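Local coordinates for putative alpha-ketoglutarate-dependent taurine dioxygenase (Burkholderia xenovorans, PDB 5HSX), which probably acts as an iron- and 2-oxoglutarate-dependent dioxygenase of the TfdA/TauD family, at residues L288-L293 with A318-N323; L82-P87 with G94-Y99; A135-G140 with V263-N268. All blocks are in the same frame, centred on the assembly; numbering follows the deposited sequence.

Contact 1 of 3, residues L288-L293 with A318-N323; sequences LYRTTL and AAVALN. With NA (sodium ion), chain M.
With CG anti to the backbone N (chi1 174°), the next torsion also extended and a bend at chi3 of 40°, Arg-290 leaves its strand and brings its guanidinium to the last turn of the helix that ends the chain. There the group meets backbone carbonyls near its edge. NH1 donates to Val-320 O at 2.9 Å, with the oxygen 27° out of the guanidinium plane; NH2 adds two weak bonds, to Val-320 O and to Ala-321 O, the latter at 3.1 Å. Val-320 O thus takes one good bond from NH1 and a weak one from NH2. A positive group placed at a helix C-terminus would be expected to interact favourably with the helix dipole and with the terminal carboxylate. That carboxylate is reached less directly: Arg-290 NH2 lies 3.8 Å from Asn-323 OXT in a long, purely electrostatic salt bridge, and a water bridges the two, accepting from NH2 and donating to OXT. The other carboxylate oxygen, Asn-323 O, binds the sodium ion at 2.2 Å, so the arginine stands in the second shell of the metal site completed by His-123, Asp-125, His-273 and waters. These three side chains correspond to the facial triad that probably holds iron, as in relatives. Thr-292 OG1 touches Val-320 CG1 at 3.8 Å, but the hydrogen bond of Thr-292 OG1 goes to Thr-83 OG1. Strand 287-293 lies in the large mixed sheet between strands 135-140 and 99-101, and helix 313-322 packs over its Arg-290 side, with Tyr-99 filling in against both.

Contact 2 of 3, residues L82-P87 with G94-Y99; sequences LTLGHP and GHPEVY
Pro-96 meets Leu-84 and Gly-85 where the loop leading into strand 99-101 runs past residues 82-87. It occupies the second position of a type I beta turn from His-95 to Val-98, closed by the bond from Val-98 N to His-95 O. Its carbonyl oxygen accepts a short but poorly aligned, weak bond from Gly-85 N (2.6 Å, 130° at the hydrogen), and its ring carbon CG rests 4.2 Å from Leu-84 CD2. Glu-97 follows and presents its backbone and the aliphatic part of its side chain. Its CA-H points at Thr-83 O, 3.5 Å from CA, and a water lies within hydrogen-bonding distance of both Thr-83 O and Glu-97 O. The Glu-97 side chain lies alongside Leu-84, pointing the same way, with CG 3.7 Å from Leu-84 CD2; on Leu-82 the touching atom is CB, 4.0 Å from Glu-97 CG. Tyr-99 then comes back to the first segment with its phenol. With CG anti to the carbonyl carbon (chi1 -53°), the ring is carried toward Gly-85 and Thr-83, crossing the threonine side chain at about a right angle. Tyr-99 OH and Thr-83 OG1 share a hydrogen bond of 2.8 Å, OG1 lying in the ring plane at its edge. The glycine backbone packs against the tyrosine ring, Gly-85 CA sitting 3.2 Å from Tyr-99 OH. Since Thr-83 OG1 also bonds to Thr-292 OG1, the three hydroxyls form a chain from loop to strand, a polar link that holds the phenol hydroxyl in place and connects it to the sheet, whereas the outer part of the contact relies on weak backbone bonding, aliphatic packing and a nearby water.

Contact 3 of 3, residues A135-G140 with V263-N268; sequences ASILRG and VAFWDN
Ser-136 and Trp-266 form a hydrogen-bonded pair of this antiparallel ladder, and their side chains meet on one face of the sheet. Ser-136 CB makes a CH-pi contact over the indole face, offset toward the rim, 3.8 Å from the centroid of its six-membered ring, while Leu-138 CB approaches the ring edge at Trp-266 CZ3 (3.7 Å). On the other face, Ile-137 CG1 makes a similarly offset CH-pi contact over the Phe-265 ring, 3.8 Å from the centroid, and Ala-135 CB meets that ring at its edge. Four backbone bonds hold the register; those between Leu-138 and Ala-264 are the shorter and straighter, Leu-138 N to Ala-264 O measuring 2.9 Å at 172°.

Beyond the ladder, Asn-268 ND2 donates to Ser-136 OG (3.1 Å, 158°) in the plane of the amide, and Asn-268 OD1 takes a weak bond from Trp-266 NE1 at 2.8 Å, so one amide bonds to both the serine hydroxyl and, weakly, the indole N-H. Ser-136 OG also bonds weakly to Asp-125, and the indole meets His-273, both residues of the sodium site. Strands 59-62 and 287-293 flank the pair in the mixed sheet of this cupin-clan fold, and helix 69-77 covers the Ile-137 face.

Overall arrangement
Contact 3 is the buried one, contact 1 is partly buried and contact 2 lies at the surface. Contacts 1 and 3 share the mixed sheet, since strands 287-293 and 135-140 are neighbours bonded through Tyr-289 with Arg-139 and Thr-291 with Ile-137. Contact 2 joins the far edge of strand 287-293, through Arg-290 with Tyr-99 and Thr-292 with Thr-83; its centre lies about 8 Å from that of contact 1, and it does not touch contact 3. Regular strand pairing and ring packing dominate in the core, charge and carbonyl groups at the chain terminus, and hydroxyls with loop backbone outside. Contact 1 supplies a sodium ligand; contact 3 borders the site through Asp-125 and His-273.

Contact 1 of 3, residues L288-L293 with A318-N323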
loop_
_atom_site.group_PDB
_atom_site.type_symbol
_atom_site.label_atom_id
_atom_site.label_comp_id
_atom_site.label_asym_id
_atom_site.label_seq_id
_atom_site.Cartn_x
_atom_site.Cartn_y
_atom_site.Cartn_z
ATOM N N LEU B 288 18.678 3.357 -9.755
ATOM C CA LEU B 288 19.006 3.494 -8.348
ATOM C C LEU B 288 20.290 2.726 -8.076
ATOM O O LEU B 288 20.738 1.917 -8.894
ATOM C CB LEU B 288 17.870 2.981 -7.447
ATOM C CG LEU B 288 16.497 3.656 -7.583
ATOM C CD1 LEU B 288 15.650 2.970 -8.645
ATOM C CD2 LEU B 288 15.767 3.675 -6.236
ATOM N N TYR B 289 20.888 2.997 -6.918
ATOM C CA TYR B 289 22.077 2.278 -6.479
ATOM C C TYR B 289 21.901 1.898 -5.023
ATOM O O TYR B 289 21.329 2.665 -4.243
ATOM C CB TYR B 289 23.352 3.113 -6.659
ATOM C CG TYR B 289 23.629 3.429 -8.101
ATOM C CD1 TYR B 289 24.267 2.508 -8.928
ATOM C CD2 TYR B 289 23.232 4.642 -8.648
ATOM C CE1 TYR B 289 24.509 2.798 -10.275
ATOM C CE2 TYR B 289 23.472 4.940 -9.978
ATOM C CZ TYR B 289 24.109 4.017 -10.782
ATOM O OH TYR B 289 24.337 4.326 -12.099
ATOM N N ARG B 290 22.382 0.706 -4.667
ATOM C CA ARG B 290 22.174 0.150 -3.342
ATOM C C ARG B 290 23.506 -0.287 -2.751
ATOM O O ARG B 290 24.372 -0.817 -3.454
ATOM C CB ARG B 290 21.202 -1.051 -3.363
ATOM C CG ARG B 290 21.086 -1.744 -2.007
ATOM C CD ARG B 290 20.011 -2.822 -1.912
ATOM N NE ARG B 290 19.888 -3.663 -3.096
ATOM C CZ ARG B 290 20.687 -4.681 -3.404
ATOM N NH1 ARG B 290 21.712 -4.997 -2.631
ATOM N NH2 ARG B 290 20.464 -5.385 -4.504
ATOM N N THR B 291 23.669 -0.034 -1.464
ATOM C CA THR B 291 24.700 -0.676 -0.663
ATOM C C THR B 291 23.994 -1.487 0.411
ATOM O O THR B 291 22.842 -1.204 0.761
ATOM C CB THR B 291 25.631 0.349 -0.016
ATOM O OG1 THR B 291 24.853 1.239 0.796
ATOM C CG2 THR B 291 26.378 1.157 -1.082
ATOM N N THR B 292 24.657 -2.524 0.924
ATOM C CA THR B 292 24.063 -3.252 2.036
ATOM C C THR B 292 25.140 -3.552 3.068
ATOM O O THR B 292 26.337 -3.596 2.762
ATOM C CB THR B 292 23.323 -4.550 1.607
ATOM O OG1 THR B 292 24.234 -5.632 1.457
ATOM C CG2 THR B 292 22.570 -4.369 0.286
ATOM N N LEU B 293 24.695 -3.715 4.303
ATOM C CA LEU B 293 25.575 -3.864 5.450
ATOM C C LEU B 293 25.539 -5.303 5.943
ATOM O O LEU B 293 24.457 -5.883 6.092
ATOM C CB LEU B 293 25.166 -2.899 6.563
ATOM C CG LEU B 293 25.118 -1.417 6.166
ATOM C CD1 LEU B 293 24.725 -0.553 7.362
ATOM C CD2 LEU B 293 26.454 -0.959 5.594
ATOM N N ALA B 318 25.283 -13.312 -5.402
ATOM C CA ALA B 318 24.244 -13.107 -6.408
ATOM C C ALA B 318 22.914 -12.761 -5.754
ATOM O O ALA B 318 22.147 -11.943 -6.278
ATOM C CB ALA B 318 24.107 -14.352 -7.285
ATOM N N ALA B 319 22.626 -13.369 -4.601
ATOM C CA ALA B 319 21.407 -13.028 -3.875
ATOM C C ALA B 319 21.475 -11.607 -3.328
ATOM O O ALA B 319 20.502 -10.847 -3.441
ATOM C CB ALA B 319 21.163 -14.035 -2.750
ATOM N N VAL B 320 22.615 -11.226 -2.739
ATOM C CA VAL B 320 22.788 -9.851 -2.276
ATOM C C VAL B 320 22.561 -8.876 -3.424
ATOM O O VAL B 320 21.899 -7.843 -3.263
ATOM C CB VAL B 320 24.179 -9.664 -1.637
ATOM C CG1 VAL B 320 24.447 -8.195 -1.364
ATOM C CG2 VAL B 320 24.292 -10.466 -0.345
ATOM N N ALA B 321 23.080 -9.204 -4.607
ATOM C CA ALA B 321 23.002 -8.281 -5.733
ATOM C C ALA B 321 21.601 -8.225 -6.328
ATOM O O ALA B 321 21.207 -7.193 -6.885
ATOM C CB ALA B 321 24.022 -8.674 -6.801
ATOM N N LEU B 322 20.829 -9.304 -6.212
ATOM C CA LEU B 322 19.563 -9.415 -6.927
ATOM C C LEU B 322 18.323 -9.311 -6.047
ATOM O O LEU B 322 17.293 -8.830 -6.526
ATOM C CB LEU B 322 19.506 -10.738 -7.702
ATOM C CG LEU B 322 20.520 -10.913 -8.840
ATOM C CD1 LEU B 322 20.408 -12.305 -9.440
ATOM C CD2 LEU B 322 20.330 -9.851 -9.912
ATOM N N ASN B 323 18.382 -9.737 -4.785
ATOM C CA ASN B 323 17.181 -9.739 -3.936
ATOM C C ASN B 323 16.636 -8.339 -3.662
ATOM O O ASN B 323 15.441 -8.201 -3.409
ATOM C CB ASN B 323 17.448 -10.449 -2.600
ATOM C CG ASN B 323 17.641 -11.944 -2.770
ATOM O OD1 ASN B 323 18.031 -12.642 -1.837
ATOM N ND2 ASN B 323 17.376 -12.443 -3.980
ATOM O OXT ASN B 323 17.350 -7.334 -3.685
HETATM NA NA NA M . 14.733 -6.724 -1.946
HETATM O O HOH W 1 17.881 -5.469 -6.002
HETATM O O HOH W 2 16.483 -5.319 -1.999
HETATM O O HOH W 3 13.784 -5.416 -3.737
#

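Contact 2 of 3, residues L82-P87 with G94-Y99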
loop_
_atom_site.group_PDB
_atom_site.type_symbol
_atom_site.label_atom_id
_atom_site.label_comp_id
_atom_site.label_asym_id
_atom_site.label_seq_id
_atom_site.Cartn_x
_atom_site.Cartn_y
_atom_site.Cartn_z
ATOM N N LEU B 82 30.364 -2.855 4.753
ATOM C CA LEU B 82 29.706 -2.983 3.457
ATOM C C LEU B 82 29.880 -4.393 2.907
ATOM O O LEU B 82 30.962 -4.975 2.991
ATOM C CB LEU B 82 30.292 -1.975 2.465
ATOM C CG LEU B 82 29.885 -0.496 2.473
ATOM C CD1 LEU B 82 28.431 -0.369 2.145
ATOM C CD2 LEU B 82 30.195 0.195 3.792
ATOM N N THR B 83 28.818 -4.938 2.313
ATOM C CA THR B 83 28.984 -6.158 1.538
ATOM C C THR B 83 29.733 -5.843 0.247
ATOM O O THR B 83 29.664 -4.731 -0.281
ATOM C CB THR B 83 27.628 -6.807 1.223
ATOM O OG1 THR B 83 26.911 -5.995 0.289
ATOM C CG2 THR B 83 26.801 -6.949 2.489
ATOM N N LEU B 84 30.484 -6.826 -0.240
ATOM C CA LEU B 84 31.278 -6.700 -1.454
ATOM C C LEU B 84 30.669 -7.600 -2.517
ATOM O O LEU B 84 30.465 -8.797 -2.282
ATOM C CB LEU B 84 32.741 -7.058 -1.185
ATOM C CG LEU B 84 33.338 -6.168 -0.094
ATOM C CD1 LEU B 84 34.718 -6.649 0.299
ATOM C CD2 LEU B 84 33.397 -4.720 -0.552
ATOM N N GLY B 85 30.399 -7.023 -3.685
ATOM C CA GLY B 85 29.345 -7.496 -4.567
ATOM C C GLY B 85 29.624 -8.739 -5.383
ATOM O O GLY B 85 30.420 -9.607 -5.007
ATOM N N HIS B 86 28.922 -8.834 -6.521
ATOM C CA HIS B 86 28.878 -9.922 -7.481
ATOM C C HIS B 86 29.552 -9.499 -8.782
ATOM O O HIS B 86 29.393 -8.352 -9.216
ATOM C CB HIS B 86 27.425 -10.342 -7.766
ATOM C CG HIS B 86 27.303 -11.608 -8.557
ATOM N ND1 HIS B 86 27.273 -11.625 -9.935
ATOM C CD2 HIS B 86 27.219 -12.901 -8.163
ATOM C CE1 HIS B 86 27.170 -12.873 -10.357
ATOM N NE2 HIS B 86 27.135 -13.667 -9.301
ATOM N N PRO B 87 30.310 -10.394 -9.424
ATOM C CA PRO B 87 31.066 -9.992 -10.622
ATOM C C PRO B 87 30.195 -9.595 -11.809
ATOM O O PRO B 87 30.716 -8.972 -12.745
ATOM C CB PRO B 87 31.907 -11.236 -10.943
ATOM C CG PRO B 87 31.203 -12.368 -10.268
ATOM C CD PRO B 87 30.591 -11.787 -9.033
ATOM N N GLY B 94 34.557 -0.451 -10.601
ATOM C CA GLY B 94 35.325 0.289 -9.619
ATOM C C GLY B 94 34.712 0.382 -8.234
ATOM O O GLY B 94 35.340 0.964 -7.341
ATOM N N HIS B 95 33.521 -0.175 -8.017
ATOM C CA HIS B 95 32.805 -0.036 -6.745
ATOM C C HIS B 95 32.137 -1.356 -6.395
ATOM O O HIS B 95 30.937 -1.550 -6.630
ATOM C CB HIS B 95 31.780 1.100 -6.811
ATOM C CG HIS B 95 32.381 2.422 -7.179
ATOM N ND1 HIS B 95 33.129 3.170 -6.295
ATOM C CD2 HIS B 95 32.362 3.119 -8.340
ATOM C CE1 HIS B 95 33.540 4.273 -6.893
ATOM N NE2 HIS B 95 33.089 4.268 -8.134
ATOM N N PRO B 96 32.887 -2.288 -5.805
ATOM C CA PRO B 96 32.297 -3.592 -5.463
ATOM C C PRO B 96 31.195 -3.499 -4.427
ATOM O O PRO B 96 30.423 -4.454 -4.282
ATOM C CB PRO B 96 33.496 -4.394 -4.934
ATOM C CG PRO B 96 34.442 -3.348 -4.429
ATOM C CD PRO B 96 34.290 -2.178 -5.361
ATOM N N GLU B 97 31.085 -2.378 -3.714
ATOM C CA GLU B 97 30.068 -2.220 -2.681
ATOM C C GLU B 97 28.731 -1.758 -3.225
ATOM O O GLU B 97 27.740 -1.796 -2.493
ATOM C CB GLU B 97 30.512 -1.203 -1.624
ATOM C CG GLU B 97 31.933 -1.368 -1.130
ATOM C CD GLU B 97 32.940 -0.618 -1.982
ATOM O OE1 GLU B 97 34.084 -0.464 -1.515
ATOM O OE2 GLU B 97 32.593 -0.189 -3.113
ATOM N N VAL B 98 28.678 -1.297 -4.471
ATOM C CA VAL B 98 27.502 -0.612 -4.996
ATOM C C VAL B 98 26.833 -1.498 -6.036
ATOM O O VAL B 98 27.487 -1.974 -6.971
ATOM C CB VAL B 98 27.878 0.754 -5.588
ATOM C CG1 VAL B 98 26.635 1.467 -6.098
ATOM C CG2 VAL B 98 28.591 1.588 -4.536
ATOM N N TYR B 99 25.529 -1.706 -5.876
ATOM C CA TYR B 99 24.736 -2.529 -6.779
ATOM C C TYR B 99 23.816 -1.634 -7.592
ATOM O O TYR B 99 23.102 -0.797 -7.030
ATOM C CB TYR B 99 23.914 -3.557 -6.004
ATOM C CG TYR B 99 24.755 -4.384 -5.065
ATOM C CD1 TYR B 99 24.926 -4.001 -3.738
ATOM C CD2 TYR B 99 25.391 -5.536 -5.503
ATOM C CE1 TYR B 99 25.704 -4.749 -2.873
ATOM C CE2 TYR B 99 26.171 -6.292 -4.645
ATOM C CZ TYR B 99 26.326 -5.891 -3.332
ATOM O OH TYR B 99 27.097 -6.632 -2.467
HETATM O O HOH W 4 27.297 -2.987 -0.218
#

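Contact 3 of 3, residues A135-G140 with V263-N268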
loop_
_atom_site.group_PDB
_atom_site.type_symbol
_atom_site.label_atom_id
_atom_site.label_comp_id
_atom_site.label_asym_id
_atom_site.label_seq_id
_atom_site.Cartn_x
_atom_site.Cartn_y
_atom_site.Cartn_z
ATOM N N ALA B 135 20.988 -4.388 6.918
ATOM C CA ALA B 135 20.398 -3.149 6.431
ATOM C C ALA B 135 20.801 -2.933 4.987
ATOM O O ALA B 135 21.808 -3.470 4.514
ATOM C CB ALA B 135 20.841 -1.938 7.264
ATOM N N SER B 136 20.020 -2.109 4.299
ATOM C CA SER B 136 20.384 -1.663 2.964
ATOM C C SER B 136 20.135 -0.165 2.858
ATOM O O SER B 136 19.258 0.384 3.532
ATOM C CB SER B 136 19.591 -2.411 1.880
ATOM O OG SER B 136 19.374 -3.770 2.238
ATOM N N ILE B 137 20.910 0.484 1.994
ATOM C CA ILE B 137 20.789 1.911 1.728
ATOM C C ILE B 137 20.651 2.080 0.224
ATOM O O ILE B 137 21.607 1.833 -0.524
ATOM C CB ILE B 137 21.992 2.700 2.264
ATOM C CG1 ILE B 137 22.083 2.527 3.781
ATOM C CG2 ILE B 137 21.881 4.178 1.865
ATOM C CD1 ILE B 137 23.397 2.899 4.359
ATOM N N LEU B 138 19.472 2.506 -0.220
ATOM C CA LEU B 138 19.123 2.588 -1.633
ATOM C C LEU B 138 18.922 4.052 -2.006
ATOM O O LEU B 138 18.107 4.736 -1.380
ATOM C CB LEU B 138 17.846 1.787 -1.892
ATOM C CG LEU B 138 17.235 1.766 -3.287
ATOM C CD1 LEU B 138 18.186 1.125 -4.281
ATOM C CD2 LEU B 138 15.899 1.009 -3.216
ATOM N N ARG B 139 19.648 4.534 -3.020
ATOM C CA ARG B 139 19.529 5.924 -3.449
ATOM C C ARG B 139 19.012 6.014 -4.883
ATOM O O ARG B 139 19.377 5.206 -5.744
ATOM C CB ARG B 139 20.871 6.674 -3.302
ATOM C CG ARG B 139 21.870 6.538 -4.460
ATOM C CD ARG B 139 23.171 7.279 -4.136
ATOM N NE ARG B 139 23.878 7.700 -5.340
ATOM C CZ ARG B 139 24.835 6.999 -5.943
ATOM N NH1 ARG B 139 25.220 5.829 -5.449
ATOM N NH2 ARG B 139 25.410 7.472 -7.045
ATOM N N GLY B 140 18.150 6.998 -5.135
ATOM C CA GLY B 140 17.549 7.185 -6.443
ATOM C C GLY B 140 18.239 8.282 -7.227
ATOM O O GLY B 140 18.309 9.428 -6.781
ATOM N N VAL B 263 16.743 8.819 -0.612
ATOM C CA VAL B 263 17.484 7.705 -0.030
ATOM C C VAL B 263 16.553 6.969 0.921
ATOM O O VAL B 263 15.841 7.598 1.709
ATOM C CB VAL B 263 18.751 8.180 0.717
ATOM C CG1 VAL B 263 19.517 6.979 1.305
ATOM C CG2 VAL B 263 19.654 9.000 -0.205
ATOM N N ALA B 264 16.552 5.639 0.842
ATOM C CA ALA B 264 15.841 4.788 1.788
ATOM C C ALA B 264 16.852 3.915 2.517
ATOM O O ALA B 264 17.713 3.296 1.883
ATOM C CB ALA B 264 14.801 3.915 1.072
ATOM N N PHE B 265 16.738 3.865 3.844
ATOM C CA PHE B 265 17.673 3.161 4.723
ATOM C C PHE B 265 16.809 2.284 5.620
ATOM O O PHE B 265 16.066 2.806 6.457
ATOM C CB PHE B 265 18.483 4.187 5.529
ATOM C CG PHE B 265 19.589 3.624 6.415
ATOM C CD1 PHE B 265 19.926 2.277 6.437
ATOM C CD2 PHE B 265 20.302 4.496 7.225
ATOM C CE1 PHE B 265 20.959 1.819 7.252
ATOM C CE2 PHE B 265 21.330 4.047 8.045
ATOM C CZ PHE B 265 21.656 2.703 8.062
ATOM N N TRP B 266 16.845 0.962 5.428
ATOM C CA TRP B 266 15.925 0.110 6.172
ATOM C C TRP B 266 16.644 -1.004 6.917
ATOM O O TRP B 266 17.729 -1.449 6.528
ATOM C CB TRP B 266 14.834 -0.500 5.281
ATOM C CG TRP B 266 15.268 -1.475 4.220
ATOM C CD1 TRP B 266 15.321 -2.836 4.332
ATOM C CD2 TRP B 266 15.617 -1.169 2.865
ATOM N NE1 TRP B 266 15.714 -3.392 3.134
ATOM C CE2 TRP B 266 15.898 -2.392 2.218
ATOM C CE3 TRP B 266 15.736 0.021 2.141
ATOM C CZ2 TRP B 266 16.289 -2.459 0.873
ATOM C CZ3 TRP B 266 16.118 -0.049 0.800
ATOM C CH2 TRP B 266 16.399 -1.282 0.188
ATOM N N ASP B 267 16.000 -1.440 7.999
ATOM C CA ASP B 267 16.510 -2.473 8.900
ATOM C C ASP B 267 15.892 -3.799 8.466
ATOM O O ASP B 267 14.725 -4.074 8.750
ATOM C CB ASP B 267 16.160 -2.134 10.350
ATOM C CG ASP B 267 16.748 -3.125 11.349
ATOM O OD1 ASP B 267 17.223 -4.203 10.927
ATOM O OD2 ASP B 267 16.714 -2.832 12.561
ATOM N N ASN B 268 16.688 -4.627 7.779
ATOM C CA ASN B 268 16.236 -5.931 7.299
ATOM C C ASN B 268 15.937 -6.919 8.414
ATOM O O ASN B 268 15.355 -7.974 8.146
ATOM C CB ASN B 268 17.291 -6.558 6.398
ATOM C CG ASN B 268 17.334 -5.941 5.042
ATOM O OD1 ASN B 268 16.315 -5.869 4.345
ATOM N ND2 ASN B 268 18.521 -5.492 4.639
#